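Local structure of exotoxin 3 (Staphylococcus aureus, 2Z8L) at residues A[24-29]-A[151-156]; A[156-161]-A[180-185]; A[48-53]-A[77-82]; A[82-87]-A[140-145]. The protein binds sialylated glycans, with sialyl Lewis X held in its beta-grasp domain, and belongs to the staphylococcal superantigen-like toxins. All blocks are in the same frame, centred on the assembly; numbering follows the deposited sequence.

Contact 1 (A[24-29]-A[151-156]); sequences YYSGAS and YLIQNF. Unlike the reference sequence in segment 24-29: G27 (reference Arg). Unlike the reference sequence in segment 151-156: N155 (reference Asp).
I153 pushes its CD1 methyl against the root of the Y25 side chain, CD1 lying 3.5 Å from Y25 CB and, more loosely, near S26 OG. Its other branch serves S26 alone: I153 CG2 comes within 3.7 Å of S26 OG. The Y25 ring takes no part in the touch. With CG anti to its own carbonyl carbon (chi1 -75°), it leads away from I153, one face over the CD2 edge of Y24, and its OH is hydrogen-bonded to D145 and to L186 N. S26 OG bonds to R22 O, one turn back in helix 18-25. Here the end of that helix, in the OB-fold part, meets the last turns of helix 141-155, the long helix of the beta-grasp part. Q150, just before 151-156, adds polar ties from its NE2 to Y25 O and G27 O. Across 24-29 and 151-156 themselves no hydrogen bond runs: a single branched aliphatic side chain makes the touch, by van der Waals contact, while Y25 OH, S26 OG and the carbonyls of Y25 and G27 find their partners outside the two segments.

Contact 2 (A[156-161]-A[180-185]); sequences FDLYKK and FELNKK. With FUC (alpha-L-fucopyranose), chain B; GAL (beta-D-galactopyranose), chain C.
L182 has the most surface buried here, and it meets two neighbours with different parts of itself. Its backbone carbonyl receives the phenol of Y159: Y159 OH donates to L182 O over 2.6 Å, a short bond that lies in the carbonyl plane on a lone pair, at a C=O...donor angle of 136°. The same oxygen sits at the edge of the Y159 ring, in its plane. A second bond, to R149 of helix 141-155, fixes the phenol oxygen from the helix side, and R149 also reaches K184 O.

The side chain of L182 turns to L158 instead. CD1 of L182 and CD1 of L158 stand 3.9 Å apart, and the two leucines cross at a slant. L158 puts its CG anti to the backbone N (chi1 -175°), and the Y159 ring lies with one face over that CG, so leucine and tyrosine pack as a pair. Both belong to a type II beta turn, D157 to K160, that follows helix 141-155 in the beta-grasp domain; L182 belongs to a type I turn, E181 to K184, that leaves edge strand 177-181.

That second turn also carries glycan-binding residues. E181 OE2 accepts from the galactose O6 and from the fucose O3, the latter at 2.6 Å, while K184, its chain extended, brings NZ to fucose O2 and O3, each at 3.0 Å. Q187 bonds to both sugars as well.

Contact 3 (A[48-53]-A[77-82]); sequences LIFDKH and LDIFVV. Unlike the reference sequence in segment 48-53: H53 (reference Asn).
L48 and L77 reach for each other from facing strands and meet tip to tip, methyl against methyl, with CD1 of L48 3.7 Å from CD1 of L77. Two residues on along each strand, F50 and I79 approach from opposite directions, but here a flat ring receives a slender chain. The CD1 methyl of I79 comes at a slant to the ring, nearest at F50 CE1, 3.4 Å away. F50 is modelled in two conformers and this distance belongs to one of them, so the closeness of the approach is uncertain.

The torsions of I79 explain its reach: it sends CG1 anti to its carbonyl carbon and continues straight on (chi2 -177°), putting CD1 at the far end of an extended arm. Alternate residues on each strand, L48 and F50 against L77 and I79, turn their side chains in towards the other strand. At the closest pair, F50 and I79, the two backbones are still 10.4 Å apart between CA atoms, far too distant for backbone pairing, so the contact consists of side chains meeting across the inside of the curled sheet. This is the barrel core of the OB-fold domain.

Around it, I59 of strand 55-61 touches both F50 and I79, V35 of strand 35-42 packs on I79, and L32 of strand 30-33 adds to F50. On the other side of strand 77-81, F80 packs on K142, E143 and K147 of helix 141-155, which lies against the barrel.

Contact 4 (A[82-87]-A[140-145]); sequences VKEAEN and SLKELD
The apolar touch is slight: V82 CG2 and K142 CE lie 4.1 Å apart, the valine crossing the aliphatic end of the lysine. K142 leaves helix 141-155 with CG anti to its backbone N (chi1 -179°) and stays extended until a bend at chi4 (67°) turns NZ towards the water and E84.

Water carries the polar link. One molecule accepts from K142 NZ at 2.7 Å and donates to V82 O at 2.8 Å and to E84 OE2 at 2.6 Å, tying the helix to both ends of the V82-E84 stretch. The charges themselves do not touch, for K142 NZ and E84 OE2 are 4.3 Å apart, beyond a salt bridge. Each has a direct partner outside the two segments: K142 NZ bonds to Y95 O, and E84 OE2 is hydrogen-bonded to Y24 OH.

Backbone features fix each side. E84 and A85 both face F93 in a classic beta bulge of the OB-fold sheet. In the other segment, S140 caps helix 141-155, its OG accepting from E143 N at 3.0 Å with an N-H...O angle of 162°; the next residue, L141, touches the sialic acid and belongs to the glycan pocket.

The buried ammonium of K142 is thus held by a backbone carbonyl and a water rather than by a carboxylate. E84 nearby probably still helps to stabilise its charge, so the two domains appear to meet here through a water-bridged pair of opposite charges, with Y95 O and Y24 OH as the direct partners.

Helix 141-155 runs through contacts 1 and 4, its start meeting the OB-fold part in contact 4 and its end helix 18-25 in contact 1; their centres are 13 Å apart. Y25 OH to D145 OD2 and Y24 OH to E84 OE2, both 2.6 Å, connect them directly. Contact 3 lies in the barrel next to contact 4, about 11 Å between centres, sharing V82. Contact 2, about 28 Å from contact 3 between centres, shares F156 with contact 1, and L158 N to L152 O is a probable hydrogen bond of 3.1 Å. Contact 2 supplies E181 and K184 to the glycan pocket and contact 4 L141; the Y25 side chain lies about 10 Å from the galactose.

Contact 1 (A[24-29]-A[151-156])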
# COMPACT_ATOMS: atom_id res chain seq x y z
N TYR A 24 4.45 -13.06 1.26
CA TYR A 24 4.75 -11.62 1.07
C TYR A 24 3.73 -10.75 1.79
O TYR A 24 4.08 -9.88 2.56
CB TYR A 24 4.79 -11.23 -0.41
CG TYR A 24 5.06 -9.77 -0.67
CD1 TYR A 24 6.34 -9.25 -0.59
CD2 TYR A 24 4.06 -8.91 -1.00
CE1 TYR A 24 6.57 -7.90 -0.85
CE2 TYR A 24 4.30 -7.59 -1.28
CZ TYR A 24 5.57 -7.09 -1.17
OH TYR A 24 5.85 -5.77 -1.45
N TYR A 25 2.45 -11.03 1.56
CA TYR A 25 1.40 -10.21 2.12
C TYR A 25 1.03 -10.53 3.54
O TYR A 25 0.22 -9.83 4.13
CB TYR A 25 0.16 -10.25 1.21
CG TYR A 25 0.28 -9.46 -0.06
CD1 TYR A 25 0.27 -8.07 -0.02
CD2 TYR A 25 0.51 -10.06 -1.25
CE1 TYR A 25 0.34 -7.27 -1.16
CE2 TYR A 25 0.56 -9.27 -2.42
CZ TYR A 25 0.52 -7.89 -2.37
OH TYR A 25 0.60 -7.12 -3.51
N SER A 26 1.66 -11.57 4.11
CA SER A 26 1.49 -12.00 5.51
C SER A 26 2.64 -11.53 6.35
O SER A 26 2.67 -11.78 7.57
CB SER A 26 1.47 -13.54 5.59
OG SER A 26 0.41 -14.04 4.85
N GLY A 27 3.59 -10.85 5.71
CA GLY A 27 4.81 -10.47 6.35
C GLY A 27 4.77 -9.10 6.98
O GLY A 27 3.77 -8.40 6.98
N ALA A 28 5.91 -8.72 7.53
CA ALA A 28 5.99 -7.51 8.27
C ALA A 28 5.98 -6.26 7.38
O ALA A 28 6.42 -6.25 6.22
CB ALA A 28 7.26 -7.52 9.14
N SER A 29 5.41 -5.22 7.95
CA SER A 29 5.43 -3.88 7.35
C SER A 29 5.51 -2.84 8.46
O SER A 29 5.31 -3.17 9.62
CB SER A 29 4.18 -3.69 6.51
OG SER A 29 3.01 -3.68 7.32
N TYR A 151 -5.52 -8.39 5.51
CA TYR A 151 -6.80 -8.58 6.22
C TYR A 151 -7.55 -9.78 5.62
O TYR A 151 -8.11 -10.61 6.32
CB TYR A 151 -7.64 -7.35 6.11
CG TYR A 151 -8.99 -7.47 6.73
CD1 TYR A 151 -9.16 -7.30 8.09
CD2 TYR A 151 -10.10 -7.73 5.95
CE1 TYR A 151 -10.41 -7.45 8.67
CE2 TYR A 151 -11.36 -7.88 6.51
CZ TYR A 151 -11.51 -7.73 7.87
OH TYR A 151 -12.76 -7.87 8.42
N LEU A 152 -7.56 -9.88 4.29
CA LEU A 152 -8.26 -10.98 3.63
C LEU A 152 -7.59 -12.34 3.83
O LEU A 152 -8.26 -13.39 3.87
CB LEU A 152 -8.45 -10.67 2.13
CG LEU A 152 -9.31 -9.46 1.77
CD1 LEU A 152 -9.18 -9.21 0.28
CD2 LEU A 152 -10.77 -9.70 2.22
N ILE A 153 -6.26 -12.36 3.94
CA ILE A 153 -5.54 -13.57 4.22
C ILE A 153 -5.87 -14.06 5.63
O ILE A 153 -6.10 -15.26 5.84
CB ILE A 153 -4.03 -13.37 4.05
CG1 ILE A 153 -3.70 -13.23 2.56
CG2 ILE A 153 -3.24 -14.57 4.61
CD1 ILE A 153 -2.29 -12.53 2.29
N GLN A 154 -5.87 -13.11 6.57
CA GLN A 154 -6.10 -13.44 8.00
C GLN A 154 -7.55 -13.83 8.31
O GLN A 154 -7.81 -14.61 9.23
CB GLN A 154 -5.73 -12.26 8.90
CG GLN A 154 -4.24 -11.89 8.90
CD GLN A 154 -3.94 -10.52 9.55
OE1 GLN A 154 -4.79 -9.60 9.59
NE2 GLN A 154 -2.70 -10.35 9.99
N ASN A 155 -8.49 -13.25 7.57
CA ASN A 155 -9.91 -13.35 7.95
C ASN A 155 -10.84 -14.02 6.93
O ASN A 155 -11.93 -14.47 7.29
CB ASN A 155 -10.43 -11.98 8.28
CG ASN A 155 -9.70 -11.35 9.43
OD1 ASN A 155 -8.85 -10.47 9.26
ND2 ASN A 155 -10.02 -11.80 10.63
N PHE A 156 -10.45 -14.05 5.66
CA PHE A 156 -11.30 -14.54 4.60
C PHE A 156 -10.62 -15.56 3.70
O PHE A 156 -11.05 -15.78 2.56
CB PHE A 156 -11.91 -13.37 3.81
CG PHE A 156 -12.89 -12.59 4.62
CD1 PHE A 156 -14.22 -13.02 4.73
CD2 PHE A 156 -12.49 -11.50 5.34
CE1 PHE A 156 -15.11 -12.32 5.53
CE2 PHE A 156 -13.39 -10.79 6.12
CZ PHE A 156 -14.68 -11.21 6.22

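Contact 2 (A[156-161]-A[180-185])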
# COMPACT_ATOMS: atom_id res chain seq x y z
N PHE A 156 -10.45 -14.05 5.66
CA PHE A 156 -11.30 -14.54 4.60
C PHE A 156 -10.62 -15.56 3.70
O PHE A 156 -11.05 -15.78 2.56
CB PHE A 156 -11.91 -13.37 3.81
CG PHE A 156 -12.89 -12.59 4.62
CD1 PHE A 156 -14.22 -13.02 4.73
CD2 PHE A 156 -12.49 -11.50 5.34
CE1 PHE A 156 -15.11 -12.32 5.53
CE2 PHE A 156 -13.39 -10.79 6.12
CZ PHE A 156 -14.68 -11.21 6.22
N ASP A 157 -9.56 -16.19 4.19
CA ASP A 157 -8.97 -17.32 3.51
C ASP A 157 -8.43 -16.97 2.12
O ASP A 157 -8.31 -17.83 1.26
CB ASP A 157 -9.97 -18.47 3.38
CG ASP A 157 -10.37 -19.10 4.73
OD1 ASP A 157 -9.53 -19.13 5.66
OD2 ASP A 157 -11.51 -19.62 4.82
N LEU A 158 -8.05 -15.72 1.89
CA LEU A 158 -7.33 -15.43 0.65
C LEU A 158 -6.04 -16.28 0.53
O LEU A 158 -5.25 -16.38 1.47
CB LEU A 158 -6.99 -13.94 0.55
CG LEU A 158 -6.34 -13.49 -0.76
CD1 LEU A 158 -7.18 -13.65 -2.02
CD2 LEU A 158 -5.93 -12.07 -0.62
N TYR A 159 -5.86 -16.86 -0.65
CA TYR A 159 -4.73 -17.72 -1.03
C TYR A 159 -4.79 -19.11 -0.42
O TYR A 159 -3.81 -19.83 -0.51
CB TYR A 159 -3.37 -17.05 -0.85
CG TYR A 159 -3.25 -15.73 -1.57
CD1 TYR A 159 -3.63 -15.60 -2.92
CD2 TYR A 159 -2.75 -14.62 -0.93
CE1 TYR A 159 -3.53 -14.34 -3.57
CE2 TYR A 159 -2.64 -13.37 -1.56
CZ TYR A 159 -3.01 -13.26 -2.90
OH TYR A 159 -2.93 -12.09 -3.62
N LYS A 160 -5.93 -19.52 0.12
CA LYS A 160 -6.10 -20.94 0.46
C LYS A 160 -6.57 -21.73 -0.77
O LYS A 160 -6.46 -23.00 -0.84
CB LYS A 160 -7.06 -21.07 1.62
CG LYS A 160 -6.47 -20.56 2.94
CD LYS A 160 -7.18 -21.15 4.15
CE LYS A 160 -6.90 -20.37 5.44
NZ LYS A 160 -7.90 -20.76 6.50
N LYS A 161 -7.11 -21.01 -1.73
CA LYS A 161 -7.43 -21.50 -3.05
C LYS A 161 -6.70 -20.60 -4.03
O LYS A 161 -6.38 -19.46 -3.68
CB LYS A 161 -8.94 -21.41 -3.29
CG LYS A 161 -9.75 -22.39 -2.46
CD LYS A 161 -11.20 -22.46 -2.94
CE LYS A 161 -12.05 -23.43 -2.10
NZ LYS A 161 -11.50 -24.79 -2.01
N PHE A 180 -6.82 -3.91 -8.00
CA PHE A 180 -5.68 -4.77 -7.54
C PHE A 180 -5.98 -6.18 -7.93
O PHE A 180 -6.90 -6.79 -7.38
CB PHE A 180 -5.37 -4.72 -6.02
CG PHE A 180 -5.24 -3.31 -5.47
CD1 PHE A 180 -4.53 -2.38 -6.15
CD2 PHE A 180 -5.77 -2.99 -4.22
CE1 PHE A 180 -4.40 -1.07 -5.64
CE2 PHE A 180 -5.64 -1.72 -3.70
CZ PHE A 180 -4.93 -0.76 -4.44
N GLU A 181 -5.29 -6.72 -8.93
CA GLU A 181 -5.50 -8.11 -9.33
C GLU A 181 -4.82 -9.01 -8.31
O GLU A 181 -3.59 -8.93 -8.09
CB GLU A 181 -4.89 -8.37 -10.69
CG GLU A 181 -5.42 -7.57 -11.84
CD GLU A 181 -4.61 -7.90 -13.13
OE1 GLU A 181 -4.88 -8.98 -13.68
OE2 GLU A 181 -3.68 -7.16 -13.54
N LEU A 182 -5.57 -9.93 -7.71
CA LEU A 182 -5.01 -10.74 -6.59
C LEU A 182 -4.14 -11.92 -6.99
O LEU A 182 -3.49 -12.50 -6.12
CB LEU A 182 -6.13 -11.21 -5.67
CG LEU A 182 -6.93 -10.07 -5.06
CD1 LEU A 182 -8.06 -10.57 -4.24
CD2 LEU A 182 -6.05 -9.13 -4.22
N ASN A 183 -4.06 -12.23 -8.29
CA ASN A 183 -3.22 -13.35 -8.72
C ASN A 183 -1.75 -13.00 -8.84
O ASN A 183 -0.92 -13.88 -9.22
CB ASN A 183 -3.74 -13.98 -10.00
CG ASN A 183 -3.66 -13.09 -11.22
OD1 ASN A 183 -3.22 -11.96 -11.19
ND2 ASN A 183 -4.11 -13.65 -12.33
N LYS A 184 -1.40 -11.76 -8.56
CA LYS A 184 0.02 -11.35 -8.55
C LYS A 184 0.25 -10.20 -7.62
O LYS A 184 -0.69 -9.53 -7.19
CB LYS A 184 0.46 -11.03 -9.95
CG LYS A 184 -0.27 -9.89 -10.61
CD LYS A 184 0.21 -9.74 -12.04
CE LYS A 184 -0.33 -8.46 -12.67
NZ LYS A 184 0.10 -8.47 -14.14
N LYS A 185 1.51 -9.93 -7.29
CA LYS A 185 1.86 -8.79 -6.49
C LYS A 185 1.45 -7.48 -7.23
O LYS A 185 1.38 -7.45 -8.48
CB LYS A 185 3.38 -8.85 -6.25
CG LYS A 185 3.86 -7.99 -5.17
CD LYS A 185 5.38 -8.10 -5.01
CE LYS A 185 5.87 -9.43 -4.63
NZ LYS A 185 7.39 -9.26 -4.33
C1 FUC B . -0.42 -4.16 -17.14
C2 FUC B . -0.58 -5.59 -16.61
C3 FUC B . -1.96 -5.81 -16.03
C4 FUC B . -3.03 -5.35 -17.01
C5 FUC B . -2.73 -3.92 -17.50
C6 FUC B . -3.74 -3.37 -18.49
O2 FUC B . 0.40 -5.91 -15.65
O3 FUC B . -2.11 -7.18 -15.65
O4 FUC B . -2.94 -6.23 -18.10
O5 FUC B . -1.44 -3.85 -18.05
C1 GAL C . -2.95 -1.08 -14.88
C2 GAL C . -4.17 -0.42 -15.49
C3 GAL C . -5.26 -0.43 -14.43
C4 GAL C . -5.53 -1.87 -13.99
C5 GAL C . -4.25 -2.55 -13.49
C6 GAL C . -4.46 -3.99 -13.09
O2 GAL C . -3.80 0.92 -15.81
O3 GAL C . -6.46 0.23 -14.86
O4 GAL C . -6.03 -2.58 -15.09
O5 GAL C . -3.23 -2.44 -14.51
O6 GAL C . -3.27 -4.66 -12.71

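Contact 3 (A[48-53]-A[77-82])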
# COMPACT_ATOMS: atom_id res chain seq x y z
N LEU A 48 14.70 7.81 -2.69
CA LEU A 48 14.70 8.67 -1.52
C LEU A 48 15.41 7.89 -0.44
O LEU A 48 15.11 6.70 -0.22
CB LEU A 48 13.29 9.00 -1.03
CG LEU A 48 12.52 10.22 -1.50
CD1 LEU A 48 11.24 10.32 -0.72
CD2 LEU A 48 13.31 11.50 -1.38
N ILE A 49 16.36 8.50 0.23
CA ILE A 49 17.04 7.80 1.28
C ILE A 49 16.78 8.55 2.60
O ILE A 49 16.70 9.78 2.64
CB ILE A 49 18.56 7.63 0.95
CG1 ILE A 49 19.26 6.80 2.01
CG2 ILE A 49 19.22 8.97 0.71
CD1 ILE A 49 20.61 6.28 1.57
N PHE A 50 16.69 7.79 3.68
CA PHE A 50 16.62 8.45 4.97
C PHE A 50 17.35 7.62 6.00
O PHE A 50 17.82 6.54 5.73
CB PHE A 50 15.17 8.74 5.37
CG PHE A 50 14.32 7.51 5.50
CD1 PHE A 50 13.70 6.95 4.40
CD2 PHE A 50 14.13 6.92 6.74
CE1 PHE A 50 12.91 5.83 4.54
CE2 PHE A 50 13.31 5.79 6.88
CZ PHE A 50 12.72 5.26 5.76
N ASP A 51 17.55 8.21 7.17
CA ASP A 51 18.31 7.50 8.19
C ASP A 51 17.64 7.63 9.54
O ASP A 51 17.02 8.64 9.83
CB ASP A 51 19.75 7.97 8.23
CG ASP A 51 19.89 9.41 8.70
OD1 ASP A 51 19.55 10.31 7.91
OD2 ASP A 51 20.35 9.64 9.84
N LYS A 52 17.82 6.61 10.37
CA LYS A 52 17.28 6.61 11.72
C LYS A 52 18.13 5.62 12.50
O LYS A 52 18.45 4.56 11.98
CB LYS A 52 15.82 6.16 11.68
CG LYS A 52 15.08 6.26 13.02
CD LYS A 52 14.44 7.63 13.22
CE LYS A 52 13.91 7.81 14.65
NZ LYS A 52 13.95 9.26 15.04
N HIS A 53 18.48 5.98 13.72
CA HIS A 53 19.38 5.20 14.54
C HIS A 53 20.67 4.80 13.79
O HIS A 53 21.16 3.68 13.95
CB HIS A 53 18.72 3.93 15.13
CG HIS A 53 17.22 4.00 15.25
ND1 HIS A 53 16.58 4.58 16.32
CD2 HIS A 53 16.24 3.48 14.46
CE1 HIS A 53 15.27 4.46 16.17
NE2 HIS A 53 15.04 3.79 15.05
N LEU A 77 7.50 13.63 5.48
CA LEU A 77 6.96 12.47 4.77
C LEU A 77 6.48 11.38 5.70
O LEU A 77 7.01 11.22 6.80
CB LEU A 77 8.05 11.91 3.85
CG LEU A 77 8.65 12.87 2.85
CD1 LEU A 77 9.73 12.19 2.03
CD2 LEU A 77 7.58 13.43 1.97
N ASP A 78 5.50 10.62 5.22
CA ASP A 78 5.11 9.34 5.82
C ASP A 78 5.52 8.26 4.81
O ASP A 78 5.35 8.46 3.61
CB ASP A 78 3.63 9.27 6.01
CG ASP A 78 3.10 10.06 7.21
OD1 ASP A 78 3.89 10.60 8.02
OD2 ASP A 78 1.84 10.12 7.33
N ILE A 79 6.11 7.17 5.28
CA ILE A 79 6.51 6.08 4.38
C ILE A 79 5.99 4.73 4.85
O ILE A 79 6.21 4.33 6.00
CB ILE A 79 8.05 6.00 4.23
CG1 ILE A 79 8.59 7.42 4.00
CG2 ILE A 79 8.40 4.98 3.12
CD1 ILE A 79 10.02 7.50 3.78
N PHE A 80 5.34 4.00 3.95
CA PHE A 80 4.93 2.64 4.22
C PHE A 80 5.97 1.71 3.66
O PHE A 80 6.10 1.61 2.44
CB PHE A 80 3.55 2.35 3.58
CG PHE A 80 3.01 1.03 3.93
CD1 PHE A 80 2.61 0.74 5.24
CD2 PHE A 80 2.98 0.02 2.99
CE1 PHE A 80 2.16 -0.55 5.55
CE2 PHE A 80 2.53 -1.26 3.31
CZ PHE A 80 2.10 -1.52 4.57
N VAL A 81 6.69 1.05 4.56
CA VAL A 81 7.84 0.24 4.24
C VAL A 81 7.50 -1.27 4.33
O VAL A 81 6.94 -1.74 5.33
CB VAL A 81 9.05 0.58 5.22
CG1 VAL A 81 10.23 -0.36 4.92
CG2 VAL A 81 9.43 2.04 5.15
N VAL A 82 7.84 -1.99 3.25
CA VAL A 82 7.82 -3.45 3.21
C VAL A 82 9.20 -3.86 2.71
O VAL A 82 9.60 -3.50 1.64
CB VAL A 82 6.68 -3.99 2.28
CG1 VAL A 82 6.76 -5.52 2.23
CG2 VAL A 82 5.35 -3.50 2.77

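Contact 4 (A[82-87]-A[140-145])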
# COMPACT_ATOMS: atom_id res chain seq x y z
N VAL A 82 7.84 -1.99 3.25
CA VAL A 82 7.82 -3.45 3.21
C VAL A 82 9.20 -3.86 2.71
O VAL A 82 9.60 -3.50 1.64
CB VAL A 82 6.68 -3.99 2.28
CG1 VAL A 82 6.76 -5.52 2.23
CG2 VAL A 82 5.35 -3.50 2.77
N LYS A 83 9.95 -4.57 3.54
CA LYS A 83 11.31 -4.90 3.19
C LYS A 83 11.34 -5.77 1.95
O LYS A 83 10.66 -6.80 1.91
CB LYS A 83 11.95 -5.63 4.37
CG LYS A 83 13.40 -5.70 4.30
CD LYS A 83 13.96 -6.30 5.60
CE LYS A 83 13.54 -5.46 6.83
NZ LYS A 83 14.58 -5.49 7.92
N GLU A 84 12.05 -5.34 0.90
CA GLU A 84 12.21 -6.15 -0.30
C GLU A 84 13.57 -6.81 -0.27
O GLU A 84 13.76 -7.94 -0.73
CB GLU A 84 12.06 -5.33 -1.59
CG GLU A 84 10.72 -4.61 -1.76
CD GLU A 84 9.51 -5.53 -2.06
OE1 GLU A 84 9.70 -6.71 -2.49
OE2 GLU A 84 8.36 -5.05 -1.89
N ALA A 85 14.54 -6.09 0.28
CA ALA A 85 15.90 -6.59 0.41
C ALA A 85 16.59 -5.86 1.57
O ALA A 85 16.14 -4.80 2.01
CB ALA A 85 16.65 -6.38 -0.90
N GLU A 86 17.66 -6.45 2.09
CA GLU A 86 18.50 -5.81 3.09
C GLU A 86 19.94 -6.26 2.90
O GLU A 86 20.18 -7.43 2.61
CB GLU A 86 17.99 -6.12 4.50
CG GLU A 86 18.81 -5.46 5.60
CD GLU A 86 18.18 -5.57 6.98
OE1 GLU A 86 17.07 -6.13 7.10
OE2 GLU A 86 18.81 -5.09 7.95
N ASN A 87 20.88 -5.34 3.05
CA ASN A 87 22.29 -5.65 2.85
C ASN A 87 23.01 -5.79 4.19
O ASN A 87 22.36 -5.68 5.25
CB ASN A 87 22.95 -4.63 1.91
CG ASN A 87 23.11 -3.26 2.53
OD1 ASN A 87 23.15 -3.12 3.75
ND2 ASN A 87 23.25 -2.25 1.70
N SER A 140 -1.07 5.79 -0.05
CA SER A 140 -0.48 5.11 -1.23
C SER A 140 -1.33 3.88 -1.60
O SER A 140 -1.85 3.17 -0.71
CB SER A 140 0.99 4.68 -0.97
OG SER A 140 1.12 3.66 -0.03
N LEU A 141 -1.45 3.62 -2.92
CA LEU A 141 -2.00 2.33 -3.36
C LEU A 141 -1.23 1.19 -2.74
O LEU A 141 -1.84 0.15 -2.43
CB LEU A 141 -1.98 2.18 -4.89
CG LEU A 141 -2.83 3.18 -5.62
CD1 LEU A 141 -2.88 2.76 -7.13
CD2 LEU A 141 -4.24 3.29 -5.05
N LYS A 142 0.10 1.35 -2.55
CA LYS A 142 0.89 0.29 -1.91
C LYS A 142 0.33 -0.13 -0.54
O LYS A 142 0.14 -1.33 -0.26
CB LYS A 142 2.30 0.77 -1.71
CG LYS A 142 3.24 -0.25 -1.09
CD LYS A 142 4.58 0.37 -0.68
CE LYS A 142 5.61 -0.59 -0.10
NZ LYS A 142 6.04 -1.51 -1.19
N GLU A 143 0.10 0.84 0.31
CA GLU A 143 -0.44 0.60 1.64
C GLU A 143 -1.82 0.00 1.62
O GLU A 143 -2.07 -0.95 2.32
CB GLU A 143 -0.40 1.88 2.48
CG GLU A 143 -0.75 1.61 3.93
CD GLU A 143 -0.53 2.77 4.87
OE1 GLU A 143 0.03 3.85 4.51
OE2 GLU A 143 -0.97 2.58 6.05
N LEU A 144 -2.70 0.55 0.80
CA LEU A 144 -4.05 -0.02 0.75
C LEU A 144 -4.01 -1.46 0.26
O LEU A 144 -4.62 -2.36 0.88
CB LEU A 144 -4.87 0.83 -0.21
CG LEU A 144 -5.53 2.05 0.35
CD1 LEU A 144 -6.11 2.80 -0.83
CD2 LEU A 144 -6.65 1.45 1.29
N ASP A 145 -3.30 -1.71 -0.84
CA ASP A 145 -3.16 -3.08 -1.40
C ASP A 145 -2.67 -4.02 -0.31
O ASP A 145 -3.27 -5.07 -0.05
CB ASP A 145 -2.22 -3.04 -2.63
CG ASP A 145 -1.80 -4.42 -3.16
OD1 ASP A 145 -2.67 -5.06 -3.75
OD2 ASP A 145 -0.62 -4.83 -2.99
O HOH W 1 8.47 -2.69 -0.83